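Dbv8 protein (Nonomuraea, PDB 4MFZ) probably transfers a long aliphatic acyl chain from acyl-CoA, such as decanoyl-CoA, to an amine of a glycopeptide antibiotic, as a GNAT-type N-acyltransferase. Local coordinates at residues A[304-309]-A[321-326]; A[291-296]-A[329-334]; A[60-65]-A[73-78]. All blocks are in the same frame, centred on the assembly; numbering follows the deposited sequence.

Contact 1: residues A[304-309]-A[321-326]; sequences QPLEEL and THLLAG
The backbones come closest at Leu306 and Leu324, whose CA atoms are 7.9 Å apart, where a short 3-10 turn at 306-308 lies beside the last turn of helix 314-324. The 3-10 turn is closed by Glu308 N bonded to Pro305 O and by Leu309 N bonded to Leu306 O. Leu306 points toward the helix and makes every close contact from its side. A single methyl does the touching. Leu306 CD2 lies 3.9 Å from Leu323 CB and 4.1 Å from Leu324 CD2. It therefore bridges two consecutive residues of the helix. The two leucines are met differently. Leu306 crosses Leu323 at about a right angle and reaches the root of that side chain. Leu306 and Leu324 run past each other in opposite directions, methyl against methyl. Leu324 CG is anti to its carbonyl carbon (chi1 -76°). CD1 continues the extended chain, and it is the other methyl, CD2, that faces Leu306. Leu323 has the same shape, but its methyls go on to Leu295 and Asp291 of helix 291-299. Leu306 also rests on Tyr301. Just past the contact the helix ends in a Schellman motif. Gly326 has positive phi (77°) and its N is bonded to Leu323 O, 3.0 Å away. The contact lays the loop between helices 291-299 and 314-324 against the end of the second helix, at the protein surface. Its chemistry is wholly apolar: three leucines meet by van der Waals contact, and this implies a small hydrophobic patch without the directional hold of a polar bond.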
# COMPACT_ATOMS: atom_id res chain seq x y z
N GLN A 304 4.66 16.58 15.46
CA GLN A 304 5.18 17.96 15.66
C GLN A 304 4.09 18.93 16.15
O GLN A 304 2.90 18.66 15.97
CB GLN A 304 5.94 18.51 14.44
CG GLN A 304 5.30 18.32 13.09
CD GLN A 304 5.49 16.91 12.54
OE1 GLN A 304 4.56 16.31 12.02
NE2 GLN A 304 6.70 16.37 12.69
N PRO A 305 4.48 20.04 16.81
CA PRO A 305 3.45 21.01 17.21
C PRO A 305 2.65 21.51 16.01
O PRO A 305 3.23 21.79 14.95
CB PRO A 305 4.26 22.15 17.84
CG PRO A 305 5.53 21.49 18.32
CD PRO A 305 5.82 20.42 17.30
N LEU A 306 1.34 21.63 16.18
CA LEU A 306 0.45 22.06 15.11
C LEU A 306 0.83 23.37 14.43
O LEU A 306 0.69 23.47 13.20
CB LEU A 306 -1.01 22.11 15.60
CG LEU A 306 -1.93 20.95 15.19
CD1 LEU A 306 -1.23 19.60 15.21
CD2 LEU A 306 -3.21 20.93 16.01
N GLU A 307 1.33 24.34 15.19
CA GLU A 307 1.73 25.66 14.64
C GLU A 307 2.97 25.58 13.76
O GLU A 307 3.28 26.50 13.00
CB GLU A 307 1.91 26.70 15.75
CG GLU A 307 2.99 26.39 16.78
CD GLU A 307 2.52 25.45 17.90
OE1 GLU A 307 1.41 24.86 17.79
OE2 GLU A 307 3.26 25.31 18.90
N GLU A 308 3.67 24.45 13.85
CA GLU A 308 4.86 24.19 13.05
C GLU A 308 4.53 23.66 11.65
O GLU A 308 5.40 23.65 10.78
CB GLU A 308 5.70 23.15 13.78
CG GLU A 308 7.19 23.35 13.70
CD GLU A 308 7.89 22.59 14.82
OE1 GLU A 308 8.38 21.47 14.56
OE2 GLU A 308 7.90 23.11 15.96
N LEU A 309 3.29 23.19 11.45
CA LEU A 309 2.91 22.57 10.15
C LEU A 309 2.83 23.58 9.00
O LEU A 309 2.57 24.76 9.22
CB LEU A 309 1.58 21.82 10.27
CG LEU A 309 1.49 20.35 10.72
CD1 LEU A 309 2.81 19.59 10.66
CD2 LEU A 309 0.85 20.25 12.09
N THR A 321 -6.69 24.98 11.64
CA THR A 321 -7.62 25.89 12.30
C THR A 321 -8.73 25.12 13.02
O THR A 321 -9.05 25.42 14.17
CB THR A 321 -8.21 27.01 11.39
OG1 THR A 321 -9.32 26.51 10.65
CG2 THR A 321 -7.17 27.60 10.45
N HIS A 322 -9.29 24.11 12.35
CA HIS A 322 -10.36 23.28 12.91
C HIS A 322 -9.93 22.60 14.20
O HIS A 322 -10.65 22.62 15.21
CB HIS A 322 -10.74 22.24 11.87
CG HIS A 322 -12.08 21.59 12.08
ND1 HIS A 322 -12.21 20.30 12.48
CD2 HIS A 322 -13.36 22.06 11.87
CE1 HIS A 322 -13.51 19.98 12.53
NE2 HIS A 322 -14.21 21.06 12.16
N LEU A 323 -8.76 21.96 14.16
CA LEU A 323 -8.19 21.29 15.33
C LEU A 323 -7.82 22.25 16.47
O LEU A 323 -8.10 21.96 17.64
CB LEU A 323 -6.96 20.47 14.91
CG LEU A 323 -7.23 19.13 14.20
CD1 LEU A 323 -5.95 18.38 13.84
CD2 LEU A 323 -8.11 18.24 15.05
N LEU A 324 -7.19 23.38 16.14
CA LEU A 324 -6.84 24.40 17.15
C LEU A 324 -8.08 25.01 17.81
O LEU A 324 -8.03 25.39 19.00
CB LEU A 324 -5.89 25.48 16.58
CG LEU A 324 -4.41 25.12 16.40
CD1 LEU A 324 -3.61 26.31 15.87
CD2 LEU A 324 -3.80 24.60 17.70
N ALA A 325 -9.19 25.06 17.08
CA ALA A 325 -10.45 25.54 17.63
C ALA A 325 -11.15 24.50 18.51
O ALA A 325 -12.25 24.73 18.97
CB ALA A 325 -11.39 26.02 16.52
N GLY A 326 -10.50 23.36 18.76
CA GLY A 326 -11.08 22.30 19.62
C GLY A 326 -12.16 21.45 18.95
O GLY A 326 -12.93 20.78 19.64

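Contact 2: residues A[291-296]-A[329-334]; sequences DDAILE and WYQRSG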
# COMPACT_ATOMS: atom_id res chain seq x y z
N ASP A 291 -9.04 12.52 13.10
CA ASP A 291 -7.94 13.46 13.31
C ASP A 291 -6.61 12.87 12.87
O ASP A 291 -5.87 13.49 12.10
CB ASP A 291 -7.85 13.93 14.78
CG ASP A 291 -9.06 14.76 15.22
OD1 ASP A 291 -9.90 15.17 14.39
OD2 ASP A 291 -9.14 15.03 16.43
N ASP A 292 -6.30 11.65 13.31
CA ASP A 292 -5.05 10.97 12.91
C ASP A 292 -4.96 10.83 11.39
O ASP A 292 -3.92 11.14 10.78
CB ASP A 292 -4.92 9.56 13.53
CG ASP A 292 -4.60 9.60 15.03
OD1 ASP A 292 -4.68 10.67 15.65
OD2 ASP A 292 -4.25 8.53 15.59
N ALA A 293 -6.05 10.37 10.79
CA ALA A 293 -6.03 10.06 9.38
C ALA A 293 -5.89 11.32 8.50
O ALA A 293 -5.16 11.30 7.52
CB ALA A 293 -7.27 9.27 8.99
N ILE A 294 -6.58 12.39 8.85
CA ILE A 294 -6.45 13.63 8.07
C ILE A 294 -5.05 14.26 8.22
O ILE A 294 -4.47 14.73 7.25
CB ILE A 294 -7.57 14.63 8.38
CG1 ILE A 294 -7.68 15.64 7.22
CG2 ILE A 294 -7.36 15.28 9.74
CD1 ILE A 294 -9.01 16.35 7.14
N LEU A 295 -4.51 14.21 9.43
CA LEU A 295 -3.16 14.68 9.69
C LEU A 295 -2.17 13.83 8.94
O LEU A 295 -1.15 14.34 8.47
CB LEU A 295 -2.86 14.63 11.19
CG LEU A 295 -3.59 15.69 12.04
CD1 LEU A 295 -3.45 15.42 13.53
CD2 LEU A 295 -3.15 17.10 11.69
N GLU A 296 -2.48 12.53 8.81
CA GLU A 296 -1.65 11.62 8.05
C GLU A 296 -1.62 11.99 6.57
O GLU A 296 -0.55 12.16 5.99
CB GLU A 296 -2.13 10.17 8.23
CG GLU A 296 -1.53 9.16 7.26
CD GLU A 296 -0.03 8.91 7.45
OE1 GLU A 296 0.50 9.17 8.56
OE2 GLU A 296 0.61 8.42 6.49
N TRP A 329 -12.23 16.03 13.18
CA TRP A 329 -12.43 15.45 11.85
C TRP A 329 -12.90 14.03 11.92
O TRP A 329 -12.48 13.28 12.80
CB TRP A 329 -11.13 15.51 11.08
CG TRP A 329 -10.70 16.93 10.82
CD1 TRP A 329 -9.73 17.67 11.49
CD2 TRP A 329 -11.27 17.84 9.83
NE1 TRP A 329 -9.64 18.95 10.98
CE2 TRP A 329 -10.54 19.11 9.97
CE3 TRP A 329 -12.26 17.73 8.85
CZ2 TRP A 329 -10.81 20.21 9.16
CZ3 TRP A 329 -12.53 18.85 8.05
CH2 TRP A 329 -11.81 20.06 8.19
N TYR A 330 -13.74 13.64 10.96
CA TYR A 330 -14.22 12.24 10.85
C TYR A 330 -13.89 11.58 9.50
O TYR A 330 -13.80 12.25 8.48
CB TYR A 330 -15.73 12.16 11.15
CG TYR A 330 -16.01 12.71 12.52
CD1 TYR A 330 -15.91 11.89 13.65
CD2 TYR A 330 -16.30 14.07 12.71
CE1 TYR A 330 -16.12 12.40 14.93
CE2 TYR A 330 -16.51 14.58 13.98
CZ TYR A 330 -16.41 13.74 15.08
OH TYR A 330 -16.62 14.25 16.34
N GLN A 331 -13.67 10.27 9.53
CA GLN A 331 -13.65 9.45 8.33
C GLN A 331 -15.06 8.96 8.07
O GLN A 331 -15.80 8.67 9.02
CB GLN A 331 -12.79 8.23 8.58
CG GLN A 331 -11.31 8.51 8.69
CD GLN A 331 -10.54 7.23 8.66
OE1 GLN A 331 -9.87 6.90 7.68
NE2 GLN A 331 -10.65 6.47 9.73
N ARG A 332 -15.44 8.84 6.80
CA ARG A 332 -16.71 8.18 6.47
C ARG A 332 -16.47 7.06 5.48
O ARG A 332 -15.52 7.11 4.68
CB ARG A 332 -17.77 9.16 5.92
CG ARG A 332 -17.89 10.49 6.67
CD ARG A 332 -18.70 10.40 7.95
NE ARG A 332 -20.10 10.63 7.66
CZ ARG A 332 -20.98 9.67 7.48
NH1 ARG A 332 -20.60 8.43 7.61
NH2 ARG A 332 -22.24 9.94 7.19
N SER A 333 -17.35 6.06 5.54
CA SER A 333 -17.37 4.95 4.60
C SER A 333 -18.39 5.23 3.53
O SER A 333 -19.46 5.77 3.80
CB SER A 333 -17.72 3.64 5.32
OG SER A 333 -16.71 3.37 6.27
N GLY A 334 -18.07 4.88 2.30
CA GLY A 334 -18.97 5.17 1.20
C GLY A 334 -18.95 4.05 0.18
O GLY A 334 -18.07 3.20 0.25
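Trp329 is met by Asp291 at its backbone and by Ile294 at its indole. Trp329 N donates to Asp291 OD1 over 2.8 Å in a nearly straight bond (170°), and the hydrogen approaches close to the line of the carboxylate C-O bond. The same oxygen lies at the edge of the indole, and the carboxylate and ring planes are 79° apart. With CG1 of Ile294 anti to the backbone N (chi1 -160°) and the chain extended beyond it, CD1 comes over the six-membered ring of Trp329, offset toward its rim. This CH-pi contact measures 4.1 Å from Ile294 CD1 to the ring centroid, while Ile294 CG2 touches Trp329 CD1 at 3.8 Å. Farther along, Ala293 CB packs against the amide end of Gln331, with OE1 at 3.8 Å. In the second shell Val319 and Trp257 back Ile294, and Gly290 shares a backbone bond with Trp329. The contact joins the first turn of helix 291-299 to Trp329 and the strand that follows it. The side chain of Gln331 is about 7 Å from the bound decanoyl-CoA. One carboxylate oxygen holds the backbone N of Trp329. Ile294, with His322 and a weak NE1 bond to Val319 O, probably helps set the indole's tilt.

Contact 3: residues A[60-65]-A[73-78]; sequences EARDLL and PDVEEI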
# COMPACT_ATOMS: atom_id res chain seq x y z
N GLU A 60 21.78 -3.74 -11.82
CA GLU A 60 20.50 -4.35 -12.15
C GLU A 60 19.48 -3.86 -11.11
O GLU A 60 18.39 -3.43 -11.48
CB GLU A 60 20.62 -5.88 -12.13
CG GLU A 60 19.51 -6.61 -12.87
CD GLU A 60 19.37 -8.07 -12.47
OE1 GLU A 60 20.38 -8.71 -12.09
OE2 GLU A 60 18.23 -8.59 -12.53
N ALA A 61 19.86 -3.90 -9.83
CA ALA A 61 19.02 -3.37 -8.74
C ALA A 61 18.68 -1.87 -8.91
O ALA A 61 17.51 -1.50 -8.88
CB ALA A 61 19.67 -3.64 -7.38
N ARG A 62 19.71 -1.03 -9.09
CA ARG A 62 19.49 0.41 -9.37
C ARG A 62 18.44 0.62 -10.45
O ARG A 62 17.46 1.35 -10.25
CB ARG A 62 20.81 1.08 -9.79
CG ARG A 62 21.86 1.06 -8.70
CD ARG A 62 23.16 1.79 -9.07
NE ARG A 62 23.99 1.85 -7.86
CZ ARG A 62 24.86 0.92 -7.46
NH1 ARG A 62 25.10 -0.17 -8.17
NH2 ARG A 62 25.51 1.09 -6.32
N ASP A 63 18.64 -0.05 -11.59
CA ASP A 63 17.74 0.05 -12.76
C ASP A 63 16.28 -0.36 -12.46
O ASP A 63 15.33 0.37 -12.80
CB ASP A 63 18.24 -0.79 -13.93
CG ASP A 63 19.50 -0.22 -14.57
OD1 ASP A 63 20.00 0.87 -14.17
OD2 ASP A 63 19.99 -0.90 -15.50
N LEU A 64 16.10 -1.51 -11.83
CA LEU A 64 14.78 -1.95 -11.44
C LEU A 64 14.15 -0.97 -10.44
O LEU A 64 13.00 -0.56 -10.63
CB LEU A 64 14.82 -3.37 -10.86
CG LEU A 64 13.48 -4.06 -10.55
CD1 LEU A 64 12.60 -4.06 -11.79
CD2 LEU A 64 13.72 -5.48 -10.04
N LEU A 65 14.90 -0.57 -9.41
CA LEU A 65 14.33 0.31 -8.38
C LEU A 65 13.96 1.70 -8.93
O LEU A 65 13.02 2.33 -8.45
CB LEU A 65 15.27 0.44 -7.17
CG LEU A 65 15.40 -0.80 -6.27
CD1 LEU A 65 16.67 -0.73 -5.44
CD2 LEU A 65 14.18 -0.96 -5.37
N PRO A 73 18.07 8.68 -2.66
CA PRO A 73 18.79 8.35 -1.40
C PRO A 73 18.50 6.90 -0.94
O PRO A 73 19.39 6.21 -0.42
CB PRO A 73 18.25 9.37 -0.39
CG PRO A 73 16.91 9.76 -0.93
CD PRO A 73 17.02 9.69 -2.44
N ASP A 74 17.26 6.44 -1.16
CA ASP A 74 16.88 5.10 -0.74
C ASP A 74 17.45 4.02 -1.64
O ASP A 74 17.86 2.99 -1.14
CB ASP A 74 15.37 4.98 -0.63
CG ASP A 74 14.82 5.83 0.50
OD1 ASP A 74 14.81 5.37 1.65
OD2 ASP A 74 14.41 6.97 0.23
N VAL A 75 17.49 4.28 -2.95
CA VAL A 75 18.02 3.33 -3.90
C VAL A 75 19.39 2.82 -3.44
O VAL A 75 19.60 1.61 -3.30
CB VAL A 75 18.08 3.92 -5.32
CG1 VAL A 75 18.93 3.06 -6.24
CG2 VAL A 75 16.68 4.04 -5.90
N GLU A 76 20.31 3.76 -3.19
CA GLU A 76 21.66 3.42 -2.75
C GLU A 76 21.70 2.62 -1.43
O GLU A 76 22.46 1.65 -1.31
CB GLU A 76 22.54 4.67 -2.69
CG GLU A 76 22.84 5.29 -4.06
CD GLU A 76 23.12 4.27 -5.16
OE1 GLU A 76 24.01 3.41 -5.02
OE2 GLU A 76 22.46 4.31 -6.21
N GLU A 77 20.89 3.04 -0.45
CA GLU A 77 20.79 2.28 0.80
C GLU A 77 20.27 0.86 0.57
O GLU A 77 20.84 -0.10 1.10
CB GLU A 77 19.90 2.99 1.81
CG GLU A 77 20.37 4.37 2.23
CD GLU A 77 19.76 4.81 3.55
OE1 GLU A 77 18.51 4.78 3.72
OE2 GLU A 77 20.54 5.18 4.45
N ILE A 78 19.19 0.74 -0.22
CA ILE A 78 18.59 -0.57 -0.52
C ILE A 78 19.58 -1.47 -1.23
O ILE A 78 19.73 -2.64 -0.85
CB ILE A 78 17.29 -0.49 -1.35
CG1 ILE A 78 16.23 0.29 -0.58
CG2 ILE A 78 16.80 -1.91 -1.65
CD1 ILE A 78 14.98 0.65 -1.37
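Arg62 and Glu76 cross at about a right angle, yet their flat ends lie nearly in one plane, with guanidinium and carboxylate only 10° apart. Arg62 presents its NE side edge. NE and NH2 both donate to Glu76 OE1, at 3.2 Å from NE and 3.1 Å from NH2, and OE1 receives both through its syn lone pair. A weak bond runs from Arg62 NE to Glu76 OE2. The Arg62 chain is extended from CG to NE, while Glu76 bends at chi2 (-40°), and this folds its carboxylate back toward the arginine. The bonds are moderately bent. The other end of the guanidinium is held by Asp59, which takes NH1, so the arginine is shared between two acids. Beneath the salt bridge the contact is apolar. Val75 CG1 lies 4.1 Å from Arg62 CA, and Val75 CG2 is 4.1 Å from Leu65 CB. One valine thus packs on both residues with its two branches. Leu65 reaches on obliquely to Ile78, with CD1 4.0 Å from Ile78 CG2. The segment axes are 9.9 Å apart and run roughly antiparallel, at 143°. Helices 58-67 and 72-81 form a helical hairpin in the N-terminal domain. Val70 of the connecting loop touches Leu65, Val75 and Ile78, and Val132 of helix 130-148 packs on Leu65 and Ile78, while Arg171 of helix 162-174 bridges to Asp74 and Glu77.

Contacts 1 and 2 belong to one region of the GNAT-like domain. They touch each other through Leu323 and His322 of helix 314-324. Contact 1 is nested within the loop that contact 2 closes. Contact 1 is a surface contact and purely apolar, while contact 2 is partly buried and adds a charged acceptor and an aromatic face. Contact 3 is apart, in the N-terminal domain, with its nearest atoms about 15 Å from contact 2. It is largely buried, and its salt bridge lies at the exposed side of a buried aliphatic packing. Contact 1 joins loop to helix, contact 2 helix to strand, and contact 3 helix to helix.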